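Local coordinates for probable outer membrane protein (Pseudomonas aeruginosa, PDB 3DWO) that probably serves as an outer-membrane channel of the FadL family that passes long-chain fatty acids or other hydrophobic compounds, at residues P27-I40 with F101-S115. Sequence-based numbering, arbitrary orientation.
Sequences PSAAFNNPAAMAFI and FLVVPINDRFAFGLS. With C8E ((hydroxyethyloxy)tri(ethyloxy)octane), chain L.
The small N-terminal hatch that plugs the barrel in FadL-family channels meets the wall here: Ala30, Met37 and Pro27 of 27-40 pack on the lumen-facing surface of the hairpin 101-115, both side chains and bare backbone. No hydrogen bond joins the two segments; they meet by apolar and CH-pi contacts. At one end the Phe101 ring lies flat beneath the backbone of Ser28, whose CA stands 3.4 Å from the ring centroid, only 4° off the normal, a CH-pi contact over the face. Phe31 CB reaches the edge of the same ring, 4.1 Å from Phe101 CE1. In the middle, with no side chain at Gly113, two side chains can come down on its backbone: Ala30 CB lies 3.8 Å from Gly113 CA, and Met37 SD 3.6 Å from that same CA. The bend of Met37 at chi3 (48°) turns CE toward the backbone, 3.6 Å from Ala111 O. Val103 fits between Pro27 and Met37, its CG2 beside Pro27 CB and its CG1 pressed tightly, at 3.4 Å, against Met37 CG. Ile40 meets Val103 tip to tip. Ser115 OG, buried near Phe31 CB, has no polar partner in the model. Around this interface, strand 44-63 pairs with 93-105 and strand 138-153 with 110-125; Ser149 of strand 138-153 hydrogen-bonds Ala30 O through its OG, while Phe31 continues into edge-to-face contacts with Phe215 and His233 on strands further round the barrel.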
# COMPACT_ATOMS: atom_id res chain seq x y z
N PRO A 27 5.14 9.29 20.78
CA PRO A 27 3.81 8.67 20.86
C PRO A 27 3.49 7.64 19.77
O PRO A 27 2.57 6.84 19.95
CB PRO A 27 2.88 9.88 20.83
CG PRO A 27 3.63 10.88 20.02
CD PRO A 27 5.03 10.75 20.58
N SER A 28 4.23 7.65 18.67
CA SER A 28 3.98 6.69 17.59
C SER A 28 4.24 5.27 18.09
O SER A 28 3.90 4.29 17.43
CB SER A 28 4.87 6.97 16.39
OG SER A 28 6.24 6.76 16.71
N ALA A 29 4.86 5.17 19.27
CA ALA A 29 5.17 3.87 19.85
C ALA A 29 3.88 3.11 20.19
O ALA A 29 3.89 1.89 20.28
CB ALA A 29 6.01 4.05 21.12
N ALA A 30 2.79 3.84 20.37
CA ALA A 30 1.51 3.22 20.69
C ALA A 30 1.15 2.12 19.69
O ALA A 30 0.42 1.18 20.01
CB ALA A 30 0.42 4.28 20.73
N PHE A 31 1.69 2.22 18.47
CA PHE A 31 1.40 1.22 17.45
C PHE A 31 2.64 0.49 16.95
O PHE A 31 2.69 -0.74 16.95
CB PHE A 31 0.69 1.88 16.26
CG PHE A 31 0.46 0.95 15.10
CD1 PHE A 31 -0.44 -0.11 15.20
CD2 PHE A 31 1.15 1.12 13.90
CE1 PHE A 31 -0.65 -0.98 14.13
CE2 PHE A 31 0.96 0.25 12.83
CZ PHE A 31 0.06 -0.80 12.94
N ASN A 32 3.65 1.25 16.53
CA ASN A 32 4.88 0.69 15.99
C ASN A 32 5.64 -0.26 16.92
O ASN A 32 6.09 -1.33 16.48
CB ASN A 32 5.75 1.85 15.50
CG ASN A 32 5.05 2.66 14.41
OD1 ASN A 32 4.61 2.11 13.40
ND2 ASN A 32 4.94 3.97 14.61
N ASN A 33 5.81 0.11 18.18
CA ASN A 33 6.45 -0.77 19.15
C ASN A 33 5.90 -0.34 20.50
O ASN A 33 6.47 0.52 21.17
CB ASN A 33 7.98 -0.65 19.15
CG ASN A 33 8.65 -1.82 19.89
OD1 ASN A 33 8.17 -2.25 20.94
ND2 ASN A 33 9.74 -2.33 19.33
N PRO A 34 4.77 -0.93 20.90
CA PRO A 34 4.12 -0.60 22.18
C PRO A 34 5.03 -0.72 23.40
O PRO A 34 4.84 -0.00 24.39
CB PRO A 34 2.93 -1.56 22.21
CG PRO A 34 3.39 -2.73 21.40
CD PRO A 34 4.09 -2.06 20.24
N ALA A 35 6.02 -1.60 23.35
CA ALA A 35 6.93 -1.77 24.47
C ALA A 35 7.66 -0.47 24.84
O ALA A 35 7.87 -0.19 26.02
CB ALA A 35 7.95 -2.87 24.17
N ALA A 36 8.04 0.31 23.83
CA ALA A 36 8.76 1.57 24.05
C ALA A 36 7.93 2.56 24.85
O ALA A 36 8.45 3.56 25.38
CB ALA A 36 9.16 2.18 22.72
N MET A 37 6.64 2.29 24.95
CA MET A 37 5.71 3.14 25.67
C MET A 37 6.04 3.14 27.17
O MET A 37 5.74 4.09 27.89
CB MET A 37 4.30 2.59 25.43
CG MET A 37 3.22 3.62 25.30
SD MET A 37 1.79 2.91 24.45
CE MET A 37 1.56 1.37 25.32
N ALA A 38 6.68 2.07 27.63
CA ALA A 38 7.05 1.93 29.03
C ALA A 38 8.10 2.94 29.48
O ALA A 38 8.39 3.05 30.67
CB ALA A 38 7.54 0.51 29.29
N PHE A 39 8.67 3.68 28.53
CA PHE A 39 9.69 4.66 28.86
C PHE A 39 9.26 6.08 28.58
O PHE A 39 10.07 7.01 28.61
CB PHE A 39 10.97 4.31 28.11
CG PHE A 39 11.55 2.99 28.52
CD1 PHE A 39 12.22 2.86 29.74
CD2 PHE A 39 11.37 1.86 27.74
CE1 PHE A 39 12.70 1.62 30.17
CE2 PHE A 39 11.84 0.61 28.15
CZ PHE A 39 12.51 0.49 29.37
N ILE A 40 7.97 6.26 28.31
CA ILE A 40 7.41 7.58 28.06
C ILE A 40 6.85 8.01 29.41
O ILE A 40 5.86 7.46 29.89
CB ILE A 40 6.29 7.53 26.99
CG1 ILE A 40 6.92 7.27 25.62
CG2 ILE A 40 5.51 8.83 26.98
CD1 ILE A 40 5.94 7.16 24.48
N PHE A 101 -1.84 9.61 17.56
CA PHE A 101 -1.25 8.80 18.62
C PHE A 101 -1.52 9.40 19.99
O PHE A 101 -1.46 10.62 20.19
CB PHE A 101 0.26 8.68 18.43
CG PHE A 101 0.66 7.97 17.17
CD1 PHE A 101 0.43 6.60 17.02
CD2 PHE A 101 1.29 8.66 16.13
CE1 PHE A 101 0.81 5.94 15.86
CE2 PHE A 101 1.68 8.01 14.97
CZ PHE A 101 1.44 6.64 14.83
N LEU A 102 -1.82 8.53 20.94
CA LEU A 102 -2.08 8.95 22.30
C LEU A 102 -1.43 7.95 23.25
O LEU A 102 -1.65 6.74 23.13
CB LEU A 102 -3.59 9.03 22.56
CG LEU A 102 -3.97 9.34 24.01
CD1 LEU A 102 -3.43 10.70 24.41
CD2 LEU A 102 -5.48 9.31 24.14
N VAL A 103 -0.62 8.45 24.17
CA VAL A 103 0.04 7.59 25.14
C VAL A 103 -0.29 8.09 26.54
O VAL A 103 -0.09 9.26 26.86
CB VAL A 103 1.56 7.58 24.94
CG1 VAL A 103 2.21 6.74 26.04
CG2 VAL A 103 1.90 7.00 23.57
N VAL A 104 -0.79 7.18 27.37
CA VAL A 104 -1.18 7.51 28.73
C VAL A 104 -0.60 6.53 29.74
O VAL A 104 -1.11 5.41 29.89
CB VAL A 104 -2.72 7.48 28.88
CG1 VAL A 104 -3.12 7.86 30.29
CG2 VAL A 104 -3.36 8.41 27.87
N PRO A 105 0.48 6.91 30.43
CA PRO A 105 1.05 5.99 31.42
C PRO A 105 0.04 5.75 32.54
O PRO A 105 -0.56 6.70 33.06
CB PRO A 105 2.31 6.73 31.88
CG PRO A 105 1.98 8.17 31.67
CD PRO A 105 1.26 8.16 30.34
N ILE A 106 -0.15 4.48 32.90
CA ILE A 106 -1.11 4.11 33.94
C ILE A 106 -0.44 4.03 35.30
O ILE A 106 -0.77 4.78 36.22
CB ILE A 106 -1.74 2.74 33.63
CG1 ILE A 106 -2.33 2.74 32.22
CG2 ILE A 106 -2.82 2.42 34.65
CD1 ILE A 106 -2.85 1.40 31.77
N ASN A 107 0.49 3.09 35.43
CA ASN A 107 1.25 2.87 36.66
C ASN A 107 2.72 3.03 36.34
O ASN A 107 3.07 3.38 35.21
CB ASN A 107 1.02 1.46 37.20
CG ASN A 107 -0.40 1.24 37.66
OD1 ASN A 107 -0.92 1.98 38.49
ND2 ASN A 107 -1.05 0.20 37.12
N ASP A 108 3.58 2.77 37.31
CA ASP A 108 5.01 2.88 37.06
C ASP A 108 5.44 1.60 36.36
O ASP A 108 6.63 1.33 36.21
CB ASP A 108 5.79 3.05 38.37
CG ASP A 108 7.24 3.43 38.13
OD1 ASP A 108 7.48 4.56 37.65
OD2 ASP A 108 8.14 2.61 38.42
N ARG A 109 4.46 0.83 35.91
CA ARG A 109 4.73 -0.42 35.23
C ARG A 109 3.88 -0.56 33.96
O ARG A 109 4.23 -1.32 33.06
CB ARG A 109 4.43 -1.59 36.17
CG ARG A 109 5.13 -1.48 37.51
CD ARG A 109 6.53 -2.07 37.47
NE ARG A 109 6.49 -3.53 37.43
CZ ARG A 109 7.55 -4.31 37.49
NH1 ARG A 109 8.77 -3.79 37.60
NH2 ARG A 109 7.41 -5.63 37.45
N PHE A 110 2.79 0.19 33.90
CA PHE A 110 1.87 0.11 32.77
C PHE A 110 1.58 1.43 32.06
O PHE A 110 1.49 2.49 32.69
CB PHE A 110 0.54 -0.48 33.23
CG PHE A 110 0.59 -1.96 33.50
CD1 PHE A 110 0.55 -2.87 32.45
CD2 PHE A 110 0.64 -2.44 34.80
CE1 PHE A 110 0.55 -4.24 32.70
CE2 PHE A 110 0.64 -3.81 35.06
CZ PHE A 110 0.60 -4.71 34.01
N ALA A 111 1.42 1.34 30.74
CA ALA A 111 1.11 2.49 29.90
C ALA A 111 0.06 2.04 28.89
O ALA A 111 0.03 0.87 28.51
CB ALA A 111 2.36 2.98 29.18
N PHE A 112 -0.78 2.97 28.46
CA PHE A 112 -1.84 2.67 27.51
C PHE A 112 -1.63 3.45 26.22
O PHE A 112 -1.27 4.63 26.25
CB PHE A 112 -3.19 3.04 28.12
CG PHE A 112 -4.36 2.74 27.24
CD1 PHE A 112 -4.65 1.43 26.87
CD2 PHE A 112 -5.20 3.77 26.81
CE1 PHE A 112 -5.77 1.14 26.09
CE2 PHE A 112 -6.32 3.49 26.03
CZ PHE A 112 -6.60 2.17 25.66
N GLY A 113 -1.86 2.80 25.08
CA GLY A 113 -1.68 3.46 23.80
C GLY A 113 -2.88 3.37 22.88
O GLY A 113 -3.53 2.33 22.76
N LEU A 114 -3.17 4.49 22.21
CA LEU A 114 -4.29 4.59 21.28
C LEU A 114 -3.78 5.24 20.00
O LEU A 114 -2.94 6.14 20.06
CB LEU A 114 -5.38 5.48 21.88
CG LEU A 114 -6.76 4.90 22.18
CD1 LEU A 114 -6.63 3.54 22.82
CD2 LEU A 114 -7.52 5.86 23.09
N SER A 115 -4.28 4.80 18.85
CA SER A 115 -3.83 5.40 17.61
C SER A 115 -4.73 5.15 16.41
O SER A 115 -5.49 4.18 16.37
CB SER A 115 -2.42 4.93 17.27
OG SER A 115 -2.43 3.63 16.71
C1 C8E L . -7.24 7.38 18.17
C2 C8E L . -6.54 8.41 18.92
C3 C8E L . -5.87 9.41 18.11
C4 C8E L . -5.27 10.38 19.02
C5 C8E L . -5.75 11.73 18.66
C6 C8E L . -5.02 12.74 19.40